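Local coordinates for catalase (Bacillus pumilus, PDB 4QOO), which probably catalyses the breakdown of hydrogen peroxide to water and oxygen, as a tetrameric haem catalase of the small-subunit type, at residues A[105-110]-A[234-239]; A[180-185]-A[442-447]; A[164-169]-A[453-458]. One frame throughout, in Å; residues are numbered along the deposited sequence.

Contact 1. Residues A[105-110]-A[234-239]; sequences PETLRD and EIQAND. With RCO (resorcinol), chain G.
In the catalase barrel domain, a loop between strands 88-96 and 113-120 meets helix 229-236 through T107, which touches both I235 and Q236. The polar link is a single hydrogen bond, T107 OG1 to Q236 OE1, 2.7 Å long. The hydroxyl approaches in the carbonyl plane on a lone pair of OE1, at a C=O...donor angle of 115°. Q236 delivers its amide with CG anti to the backbone N (chi1 -169°) and the chain extended beyond, while its NE2 binds Q236 O of a second subunit. The Q236 amide thus bonds to the loop through OE1 and to the second subunit through NE2. The apolar branch of T107 works separately: CG2 lies 3.7 Å from I235 CG2, methyl against methyl. Around the oxygen the loop adds carbon, with L108 CD2 at 3.5 Å from Q236 OE1 and P105 CB farther off. L108 and P105 also pack on F240 of the second subunit. At its other end the loop reaches bound resorcinol. D110 OD2 accepts from the backbone N of V98 and I99, which steadies the carboxylate while D110 OD1 takes a 2.6 Å hydrogen bond from resorcinol O1.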
loop_
_atom_site.group_PDB
_atom_site.type_symbol
_atom_site.label_atom_id
_atom_site.label_comp_id
_atom_site.label_asym_id
_atom_site.label_seq_id
_atom_site.Cartn_x
_atom_site.Cartn_y
_atom_site.Cartn_z
ATOM N N PRO A 105 8.969 18.684 -19.041
ATOM C CA PRO A 105 8.912 20.116 -19.331
ATOM C C PRO A 105 7.486 20.695 -19.525
ATOM O O PRO A 105 6.544 20.001 -19.924
ATOM C CB PRO A 105 9.686 20.213 -20.665
ATOM C CG PRO A 105 10.558 19.014 -20.688
ATOM C CD PRO A 105 9.698 17.942 -20.099
ATOM N N GLU A 106 7.361 21.976 -19.223
ATOM C CA GLU A 106 6.108 22.656 -19.307
ATOM C C GLU A 106 5.919 23.394 -20.656
ATOM O O GLU A 106 4.985 24.171 -20.830
ATOM C CB GLU A 106 5.935 23.591 -18.103
ATOM C CG GLU A 106 5.589 22.809 -16.835
ATOM C CD GLU A 106 5.576 23.691 -15.614
ATOM O OE1 GLU A 106 6.460 24.554 -15.474
ATOM O OE2 GLU A 106 4.766 23.405 -14.674
ATOM N N THR A 107 6.843 23.116 -21.565
ATOM C CA THR A 107 6.906 23.668 -22.958
ATOM C C THR A 107 6.402 22.651 -23.992
ATOM O O THR A 107 6.457 22.901 -25.211
ATOM C CB THR A 107 8.385 23.957 -23.306
ATOM O OG1 THR A 107 9.170 22.873 -22.874
ATOM C CG2 THR A 107 8.904 25.219 -22.639
ATOM N N LEU A 108 5.892 21.489 -23.546
ATOM C CA LEU A 108 5.329 20.499 -24.483
ATOM C C LEU A 108 3.891 20.854 -24.900
ATOM O O LEU A 108 3.139 21.442 -24.099
ATOM C CB LEU A 108 5.329 19.123 -23.851
ATOM C CG LEU A 108 6.681 18.656 -23.227
ATOM C CD1 LEU A 108 6.495 17.219 -22.767
ATOM C CD2 LEU A 108 7.815 18.755 -24.240
ATOM N N ARG A 109 3.465 20.436 -26.106
ATOM C CA ARG A 109 2.060 20.508 -26.522
ATOM C C ARG A 109 1.177 19.564 -25.693
ATOM O O ARG A 109 1.570 18.448 -25.341
ATOM C CB ARG A 109 1.938 20.166 -28.033
ATOM C CG ARG A 109 0.521 20.186 -28.603
ATOM C CD ARG A 109 0.445 20.123 -30.140
ATOM N NE ARG A 109 1.452 20.945 -30.833
ATOM C CZ ARG A 109 1.400 22.265 -31.004
ATOM N NH1 ARG A 109 0.342 22.994 -30.643
ATOM N NH2 ARG A 109 2.402 22.863 -31.583
ATOM N N ASP A 110 0.034 20.062 -25.287
ATOM C CA ASP A 110 -0.889 19.313 -24.394
ATOM C C ASP A 110 -2.010 20.276 -24.037
ATOM O O ASP A 110 -1.759 21.483 -23.851
ATOM C CB ASP A 110 -0.197 18.895 -23.052
ATOM C CG ASP A 110 0.037 17.363 -22.879
ATOM O OD1 ASP A 110 -0.375 16.497 -23.737
ATOM O OD2 ASP A 110 0.722 16.998 -21.807
ATOM N N GLU A 234 12.933 27.385 -27.584
ATOM C CA GLU A 234 13.865 28.348 -26.981
ATOM C C GLU A 234 13.744 28.402 -25.455
ATOM O O GLU A 234 14.737 28.443 -24.759
ATOM C CB GLU A 234 13.626 29.761 -27.524
ATOM C CG GLU A 234 13.924 29.913 -28.980
ATOM C CD GLU A 234 13.954 31.362 -29.408
ATOM O OE1 GLU A 234 13.608 31.678 -30.577
ATOM O OE2 GLU A 234 14.342 32.175 -28.555
ATOM N N ILE A 235 12.508 28.398 -24.934
ATOM C CA ILE A 235 12.295 28.294 -23.481
ATOM C C ILE A 235 12.805 26.935 -22.964
ATOM O O ILE A 235 13.563 26.871 -21.974
ATOM C CB ILE A 235 10.793 28.537 -23.120
ATOM C CG1 ILE A 235 10.456 30.004 -23.448
ATOM C CG2 ILE A 235 10.547 28.327 -21.643
ATOM C CD1 ILE A 235 8.991 30.332 -23.413
ATOM N N GLN A 236 12.421 25.849 -23.626
ATOM C CA GLN A 236 12.771 24.509 -23.162
ATOM C C GLN A 236 14.285 24.318 -23.017
ATOM O O GLN A 236 14.752 23.594 -22.102
ATOM C CB GLN A 236 12.247 23.437 -24.107
ATOM C CG GLN A 236 12.348 22.051 -23.556
ATOM C CD GLN A 236 11.584 21.052 -24.395
ATOM O OE1 GLN A 236 10.347 21.140 -24.522
ATOM N NE2 GLN A 236 12.287 20.072 -24.945
ATOM N N ALA A 237 15.064 24.974 -23.877
ATOM C CA ALA A 237 16.503 24.934 -23.791
ATOM C C ALA A 237 17.056 25.303 -22.403
ATOM O O ALA A 237 18.128 24.827 -22.027
ATOM C CB ALA A 237 17.127 25.860 -24.821
ATOM N N ASN A 238 16.404 26.269 -21.749
ATOM C CA ASN A 238 16.937 26.872 -20.505
ATOM C C ASN A 238 16.104 26.631 -19.286
ATOM O O ASN A 238 16.605 26.791 -18.176
ATOM C CB ASN A 238 17.083 28.364 -20.699
ATOM C CG ASN A 238 18.177 28.698 -21.702
ATOM O OD1 ASN A 238 19.266 28.151 -21.633
ATOM N ND2 ASN A 238 17.877 29.561 -22.629
ATOM N N ASP A 239 14.856 26.218 -19.448
ATOM C CA ASP A 239 14.004 25.962 -18.293
ATOM C C ASP A 239 12.934 24.958 -18.581
ATOM O O ASP A 239 12.034 25.204 -19.381
ATOM C CB ASP A 239 13.369 27.298 -17.894
ATOM C CG ASP A 239 12.776 27.284 -16.483
ATOM O OD1 ASP A 239 12.834 26.233 -15.811
ATOM O OD2 ASP A 239 12.199 28.342 -16.098
HETATM C C1 RCO G . -1.418 15.820 -26.727
HETATM C C2 RCO G . -0.065 16.054 -26.887
HETATM C C3 RCO G . 0.515 15.971 -28.193
HETATM C C4 RCO G . -0.247 15.618 -29.296
HETATM C C5 RCO G . -1.562 15.376 -29.108
HETATM C C6 RCO G . -2.143 15.480 -27.848
HETATM O O1 RCO G . -2.116 15.939 -25.558
HETATM O O3 RCO G . 1.836 16.184 -28.392
#

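Contact 2. Residues A[180-185]-A[442-447]; sequences WLFSDE and KNLTAD. With RCO (resorcinol), chain G.
F182 and N443 bring their CA atoms to 5.9 Å, where the chain leaving helix 175-181 runs past helix 434-448. The contact joins the catalase region to the C-terminal, catalase-related immune-responsive region. Both N-H groups of the N443 amide are spent on this crossing. ND2 donates to F182 O at 2.8 Å, coming from above the carbonyl plane, and to D184 OD1 at 3.1 Å along an almost straight path (N-H...acceptor 175°), on the anti side of the carboxylate but tilted out of its plane. Both acceptors lie in or close to the amide plane. A water donating to D184 OD1 and, at 2.6 Å, to N443 OD1 completes a small ring of bonds, so each end of the amide has its own partner. The next residue brings the apolar contact: L444 CD2 sits over a face of the F182 ring, 3.8 Å from its centroid and 27° off the normal, a CH-pi contact displaced toward the rim. F182 CG points beside the backbone N (chi1 -79°), which sets the ring against the helix. D447 OD1 lies at the ring edge, in plane, 3.8 Å from F182 CE1, while OD2 of that carboxylate is engaged by Y164 and W165. L181 CD2 meets resorcinol C6 at 3.2 Å. With the amide flipped, its oxygen would confront two acceptors; the bonding probably favours this one orientation.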
loop_
_atom_site.group_PDB
_atom_site.type_symbol
_atom_site.label_atom_id
_atom_site.label_comp_id
_atom_site.label_asym_id
_atom_site.label_seq_id
_atom_site.Cartn_x
_atom_site.Cartn_y
_atom_site.Cartn_z
ATOM N N TRP A 180 -8.170 22.611 -32.264
ATOM C CA TRP A 180 -7.734 23.562 -31.243
ATOM C C TRP A 180 -6.327 23.269 -30.736
ATOM O O TRP A 180 -5.498 24.169 -30.599
ATOM C CB TRP A 180 -8.679 23.533 -30.011
ATOM C CG TRP A 180 -9.994 24.066 -30.117
ATOM C CD1 TRP A 180 -11.042 23.536 -30.787
ATOM C CD2 TRP A 180 -10.496 25.254 -29.441
ATOM N NE1 TRP A 180 -12.164 24.297 -30.572
ATOM C CE2 TRP A 180 -11.844 25.391 -29.808
ATOM C CE3 TRP A 180 -9.902 26.242 -28.622
ATOM C CZ2 TRP A 180 -12.645 26.453 -29.363
ATOM C CZ3 TRP A 180 -10.703 27.247 -28.133
ATOM C CH2 TRP A 180 -12.048 27.375 -28.521
ATOM N N LEU A 181 -6.048 21.998 -30.453
ATOM C CA LEU A 181 -4.780 21.621 -29.829
ATOM C C LEU A 181 -3.572 21.849 -30.738
ATOM O O LEU A 181 -2.484 22.158 -30.239
ATOM C CB LEU A 181 -4.826 20.141 -29.418
ATOM C CG LEU A 181 -3.604 19.606 -28.700
ATOM C CD1 LEU A 181 -3.484 20.266 -27.353
ATOM C CD2 LEU A 181 -3.770 18.102 -28.572
ATOM N N PHE A 182 -3.769 21.780 -32.066
ATOM C CA PHE A 182 -2.670 22.027 -32.972
ATOM C C PHE A 182 -2.586 23.449 -33.490
ATOM O O PHE A 182 -1.675 23.764 -34.274
ATOM C CB PHE A 182 -2.630 20.986 -34.079
ATOM C CG PHE A 182 -2.014 19.690 -33.626
ATOM C CD1 PHE A 182 -0.659 19.499 -33.712
ATOM C CD2 PHE A 182 -2.808 18.686 -33.113
ATOM C CE1 PHE A 182 -0.079 18.332 -33.275
ATOM C CE2 PHE A 182 -2.241 17.502 -32.684
ATOM C CZ PHE A 182 -0.881 17.314 -32.793
ATOM N N SER A 183 -3.458 24.328 -32.999
ATOM C CA SER A 183 -3.191 25.791 -32.997
ATOM C C SER A 183 -2.075 26.052 -32.021
ATOM O O SER A 183 -1.648 25.142 -31.304
ATOM C CB SER A 183 -4.423 26.595 -32.644
ATOM O OG SER A 183 -4.657 26.647 -31.246
ATOM N N ASP A 184 -1.549 27.262 -31.972
ATOM C CA ASP A 184 -0.499 27.490 -30.989
ATOM C C ASP A 184 -1.049 27.454 -29.519
ATOM O O ASP A 184 -0.290 27.441 -28.586
ATOM C CB ASP A 184 0.270 28.765 -31.253
ATOM C CG ASP A 184 1.205 28.667 -32.490
ATOM O OD1 ASP A 184 1.654 27.558 -32.902
ATOM O OD2 ASP A 184 1.475 29.771 -33.053
ATOM N N GLU A 185 -2.357 27.390 -29.336
ATOM C CA GLU A 185 -2.917 27.326 -27.984
ATOM C C GLU A 185 -2.628 25.932 -27.398
ATOM O O GLU A 185 -2.803 25.733 -26.173
ATOM C CB GLU A 185 -4.418 27.633 -27.926
ATOM C CG GLU A 185 -4.892 28.037 -26.490
ATOM C CD GLU A 185 -6.333 28.496 -26.410
ATOM O OE1 GLU A 185 -6.942 28.763 -27.503
ATOM O OE2 GLU A 185 -6.858 28.633 -25.248
ATOM N N LYS A 442 1.242 23.904 -40.087
ATOM C CA LYS A 442 2.682 23.711 -39.774
ATOM C C LYS A 442 2.812 22.722 -38.645
ATOM O O LYS A 442 3.571 21.767 -38.738
ATOM C CB LYS A 442 3.289 25.037 -39.362
ATOM C CG LYS A 442 4.733 25.015 -38.903
ATOM C CD LYS A 442 5.066 26.378 -38.342
ATOM C CE LYS A 442 6.520 26.752 -38.533
ATOM N NZ LYS A 442 7.364 25.991 -37.585
ATOM N N ASN A 443 2.012 22.949 -37.595
ATOM C CA ASN A 443 2.110 22.089 -36.368
ATOM C C ASN A 443 1.628 20.705 -36.677
ATOM O O ASN A 443 2.239 19.729 -36.275
ATOM C CB ASN A 443 1.270 22.704 -35.239
ATOM C CG ASN A 443 1.798 24.059 -34.743
ATOM O OD1 ASN A 443 2.995 24.370 -34.888
ATOM N ND2 ASN A 443 0.905 24.834 -34.067
ATOM N N LEU A 444 0.530 20.570 -37.431
ATOM C CA LEU A 444 0.038 19.231 -37.796
ATOM C C LEU A 444 1.009 18.489 -38.693
ATOM O O LEU A 444 1.188 17.291 -38.581
ATOM C CB LEU A 444 -1.322 19.312 -38.460
ATOM C CG LEU A 444 -2.526 19.648 -37.609
ATOM C CD1 LEU A 444 -3.695 19.963 -38.509
ATOM C CD2 LEU A 444 -2.933 18.490 -36.705
ATOM N N THR A 445 1.600 19.221 -39.611
ATOM C CA THR A 445 2.501 18.612 -40.603
ATOM C C THR A 445 3.716 18.032 -39.906
ATOM O O THR A 445 4.142 16.899 -40.186
ATOM C CB THR A 445 2.944 19.649 -41.681
ATOM O OG1 THR A 445 1.811 20.060 -42.450
ATOM C CG2 THR A 445 3.988 19.051 -42.578
ATOM N N ALA A 446 4.281 18.797 -38.982
ATOM C CA ALA A 446 5.424 18.288 -38.200
ATOM C C ALA A 446 5.107 17.049 -37.389
ATOM O O ALA A 446 5.992 16.201 -37.188
ATOM C CB ALA A 446 6.026 19.374 -37.306
ATOM N N ASP A 447 3.871 16.933 -36.940
ATOM C CA ASP A 447 3.408 15.783 -36.182
ATOM C C ASP A 447 3.095 14.572 -37.008
ATOM O O ASP A 447 3.244 13.443 -36.520
ATOM C CB ASP A 447 2.168 16.141 -35.386
ATOM C CG ASP A 447 2.241 15.699 -33.954
ATOM O OD1 ASP A 447 3.127 16.237 -33.235
ATOM O OD2 ASP A 447 1.441 14.841 -33.563
HETATM C C1 RCO G . -1.418 15.820 -26.727
HETATM C C2 RCO G . -0.065 16.054 -26.887
HETATM C C3 RCO G . 0.515 15.971 -28.193
HETATM C C4 RCO G . -0.247 15.618 -29.296
HETATM C C5 RCO G . -1.562 15.376 -29.108
HETATM C C6 RCO G . -2.143 15.480 -27.848
HETATM O O1 RCO G . -2.116 15.939 -25.558
HETATM O O3 RCO G . 1.836 16.184 -28.392
HETATM O O HOH W 1 4.031 26.638 -34.247
#

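Contact 3. Residues A[164-169]-A[453-458]; sequences YWDFMT and EKTKLL. With RCO (resorcinol), chain G.
T169 lodges against T455 and L458 where helices 161-169 and 453-466 cross, their local axes 9.3 Å apart at 44°. Contact between carbon and backbone oxygen does much of the joining. T455 CG2, anti to the backbone N, touches W165 O at 3.6 Å; in return T169 CG2 meets T455 O at 3.6 Å. L458 CD2 also packs on T169, resting 3.6 Å from T169 CB and beside T169 O, which accepts a hydrogen bond from N462 ND2.

No direct hydrogen bond joins the two segments; water does so instead. One molecule donates to D166 OD1 at 2.9 Å and to T169 OG1 at 2.7 Å, and its hydrogen bond with T455 OG1 spans 2.9 Å. A third subunit also bonds to this polar group: its Y384 OH and R388 N to D166 OD2, its R388 NH2 to T455 OG1.

On another side of helix 161-169, the Y164 ring lies obliquely to resorcinol, with OH 3.7 Å from ligand atom C4. Y164 OH and W165 NE1 both hydrogen-bond to D447 OD2. At Y164 an alanine would remove the ring and hydroxyl, and would probably leave the D447 carboxylate held less firmly, by W165 NE1, and open a gap beside the resorcinol.

The crossing, with a water-bridged polar group that also bonds to a third subunit, packs a C-terminal helix on helix 161-169 of the catalase region, part of the helical side of the catalase fold.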
loop_
_atom_site.group_PDB
_atom_site.type_symbol
_atom_site.label_atom_id
_atom_site.label_comp_id
_atom_site.label_asym_id
_atom_site.label_seq_id
_atom_site.Cartn_x
_atom_site.Cartn_y
_atom_site.Cartn_z
ATOM N N TYR A 164 -0.650 7.648 -31.352
ATOM C CA TYR A 164 -1.805 8.405 -31.006
ATOM C C TYR A 164 -2.576 8.825 -32.241
ATOM O O TYR A 164 -3.811 8.944 -32.169
ATOM C CB TYR A 164 -1.504 9.593 -30.096
ATOM C CG TYR A 164 -0.501 10.661 -30.483
ATOM C CD1 TYR A 164 -0.826 11.653 -31.343
ATOM C CD2 TYR A 164 0.756 10.726 -29.852
ATOM C CE1 TYR A 164 0.078 12.674 -31.665
ATOM C CE2 TYR A 164 1.659 11.746 -30.142
ATOM C CZ TYR A 164 1.296 12.730 -31.085
ATOM O OH TYR A 164 2.167 13.756 -31.354
ATOM N N TRP A 165 -1.875 9.040 -33.346
ATOM C CA TRP A 165 -2.639 9.320 -34.571
ATOM C C TRP A 165 -3.421 8.087 -35.063
ATOM O O TRP A 165 -4.482 8.240 -35.627
ATOM C CB TRP A 165 -1.748 9.870 -35.651
ATOM C CG TRP A 165 -1.445 11.338 -35.460
ATOM C CD1 TRP A 165 -0.281 11.883 -35.060
ATOM C CD2 TRP A 165 -2.332 12.392 -35.659
ATOM N NE1 TRP A 165 -0.374 13.232 -35.029
ATOM C CE2 TRP A 165 -1.661 13.563 -35.344
ATOM C CE3 TRP A 165 -3.687 12.465 -36.091
ATOM C CZ2 TRP A 165 -2.247 14.812 -35.433
ATOM C CZ3 TRP A 165 -4.285 13.722 -36.163
ATOM C CH2 TRP A 165 -3.537 14.880 -35.884
ATOM N N ASP A 166 -2.921 6.886 -34.840
ATOM C CA ASP A 166 -3.687 5.663 -35.116
ATOM C C ASP A 166 -4.990 5.717 -34.358
ATOM O O ASP A 166 -6.088 5.636 -34.926
ATOM C CB ASP A 166 -2.869 4.422 -34.708
ATOM C CG ASP A 166 -3.540 3.087 -35.116
ATOM O OD1 ASP A 166 -4.307 3.064 -36.045
ATOM O OD2 ASP A 166 -3.212 2.017 -34.559
ATOM N N PHE A 167 -4.909 5.896 -33.045
ATOM C CA PHE A 167 -6.129 6.051 -32.259
ATOM C C PHE A 167 -7.009 7.215 -32.688
ATOM O O PHE A 167 -8.208 7.055 -32.810
ATOM C CB PHE A 167 -5.777 6.246 -30.759
ATOM C CG PHE A 167 -6.979 6.422 -29.875
ATOM C CD1 PHE A 167 -7.642 5.302 -29.361
ATOM C CD2 PHE A 167 -7.463 7.687 -29.605
ATOM C CE1 PHE A 167 -8.759 5.475 -28.575
ATOM C CE2 PHE A 167 -8.587 7.883 -28.853
ATOM C CZ PHE A 167 -9.246 6.766 -28.307
ATOM N N MET A 168 -6.432 8.423 -32.789
ATOM C CA MET A 168 -7.252 9.604 -33.046
ATOM C C MET A 168 -7.934 9.505 -34.398
ATOM O O MET A 168 -9.167 9.835 -34.517
ATOM C CB MET A 168 -6.469 10.898 -33.016
ATOM C CG MET A 168 -5.919 11.235 -31.627
ATOM S SD MET A 168 -7.138 11.529 -30.351
ATOM C CE MET A 168 -6.014 11.624 -28.944
ATOM N N THR A 169 -7.196 9.019 -35.395
ATOM C CA THR A 169 -7.848 8.868 -36.742
ATOM C C THR A 169 -9.036 7.903 -36.769
ATOM O O THR A 169 -10.000 8.136 -37.526
ATOM C CB THR A 169 -6.824 8.472 -37.845
ATOM O OG1 THR A 169 -6.172 7.230 -37.546
ATOM C CG2 THR A 169 -5.814 9.585 -38.067
ATOM N N GLU A 453 1.551 5.631 -43.562
ATOM C CA GLU A 453 0.853 6.287 -44.689
ATOM C C GLU A 453 -0.663 6.160 -44.666
ATOM O O GLU A 453 -1.367 7.122 -44.911
ATOM C CB GLU A 453 1.382 5.783 -46.031
ATOM C CG GLU A 453 2.846 6.091 -46.308
ATOM C CD GLU A 453 3.192 7.588 -46.345
ATOM O OE1 GLU A 453 2.321 8.437 -46.657
ATOM O OE2 GLU A 453 4.367 7.930 -46.052
ATOM N N LYS A 454 -1.177 4.990 -44.318
ATOM C CA LYS A 454 -2.605 4.773 -44.221
ATOM C C LYS A 454 -3.256 5.642 -43.133
ATOM O O LYS A 454 -4.295 6.221 -43.308
ATOM C CB LYS A 454 -2.862 3.278 -43.966
ATOM C CG LYS A 454 -4.319 2.862 -43.871
ATOM C CD LYS A 454 -4.456 1.356 -43.570
ATOM C CE LYS A 454 -4.018 0.979 -42.147
ATOM N NZ LYS A 454 -2.936 -0.066 -42.054
ATOM N N THR A 455 -2.606 5.719 -41.969
ATOM C CA THR A 455 -3.074 6.592 -40.905
ATOM C C THR A 455 -2.998 8.077 -41.297
ATOM O O THR A 455 -3.935 8.845 -41.045
ATOM C CB THR A 455 -2.255 6.317 -39.619
ATOM O OG1 THR A 455 -2.528 4.974 -39.192
ATOM C CG2 THR A 455 -2.600 7.337 -38.550
ATOM N N LYS A 456 -1.897 8.447 -41.919
ATOM C CA LYS A 456 -1.673 9.819 -42.359
ATOM C C LYS A 456 -2.813 10.221 -43.307
ATOM O O LYS A 456 -3.359 11.336 -43.216
ATOM C CB LYS A 456 -0.326 9.916 -43.093
ATOM C CG LYS A 456 0.125 11.307 -43.487
ATOM C CD LYS A 456 1.360 11.240 -44.371
ATOM C CE LYS A 456 2.567 10.737 -43.649
ATOM N NZ LYS A 456 3.806 10.717 -44.505
ATOM N N LEU A 457 -3.175 9.313 -44.197
ATOM C CA LEU A 457 -4.267 9.619 -45.129
ATOM C C LEU A 457 -5.618 9.776 -44.421
ATOM O O LEU A 457 -6.432 10.628 -44.787
ATOM C CB LEU A 457 -4.367 8.508 -46.199
ATOM C CG LEU A 457 -5.410 8.614 -47.291
ATOM C CD1 LEU A 457 -5.129 9.842 -48.134
ATOM C CD2 LEU A 457 -5.422 7.322 -48.101
ATOM N N LEU A 458 -5.875 8.889 -43.473
ATOM C CA LEU A 458 -7.111 8.968 -42.722
ATOM C C LEU A 458 -7.192 10.282 -41.945
ATOM O O LEU A 458 -8.237 10.893 -41.868
ATOM C CB LEU A 458 -7.249 7.733 -41.842
ATOM C CG LEU A 458 -8.565 7.594 -41.068
ATOM C CD1 LEU A 458 -9.834 7.669 -41.937
ATOM C CD2 LEU A 458 -8.542 6.321 -40.206
HETATM C C1 RCO G . -1.418 15.820 -26.727
HETATM C C2 RCO G . -0.065 16.054 -26.887
HETATM C C3 RCO G . 0.515 15.971 -28.193
HETATM C C4 RCO G . -0.247 15.618 -29.296
HETATM C C5 RCO G . -1.562 15.376 -29.108
HETATM C C6 RCO G . -2.143 15.480 -27.848
HETATM O O1 RCO G . -2.116 15.939 -25.558
HETATM O O3 RCO G . 1.836 16.184 -28.392
HETATM O O HOH W 2 -5.216 4.779 -38.165
#

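Resorcinol is common to all three contacts, but its hydrogen bond is to contact 1, while contact 2 supplies the side chains of L181 and F182 and contact 3 the ring and hydroxyl of Y164. Contacts 1 and 2, with centres 16 Å apart, are joined by R109, whose NH1 lies 3.0 Å from L181 O in a probable hydrogen bond. Contacts 2 and 3, 15 Å between centres, share the carboxylate of D447: OD2 is 2.6 Å from Y164 OH and 2.8 Å from W165 NE1. F182 also packs on W165. Contacts 1 and 3 do not touch, their nearest atoms being about 7 Å apart, so contact 2 lies between the two and touches both.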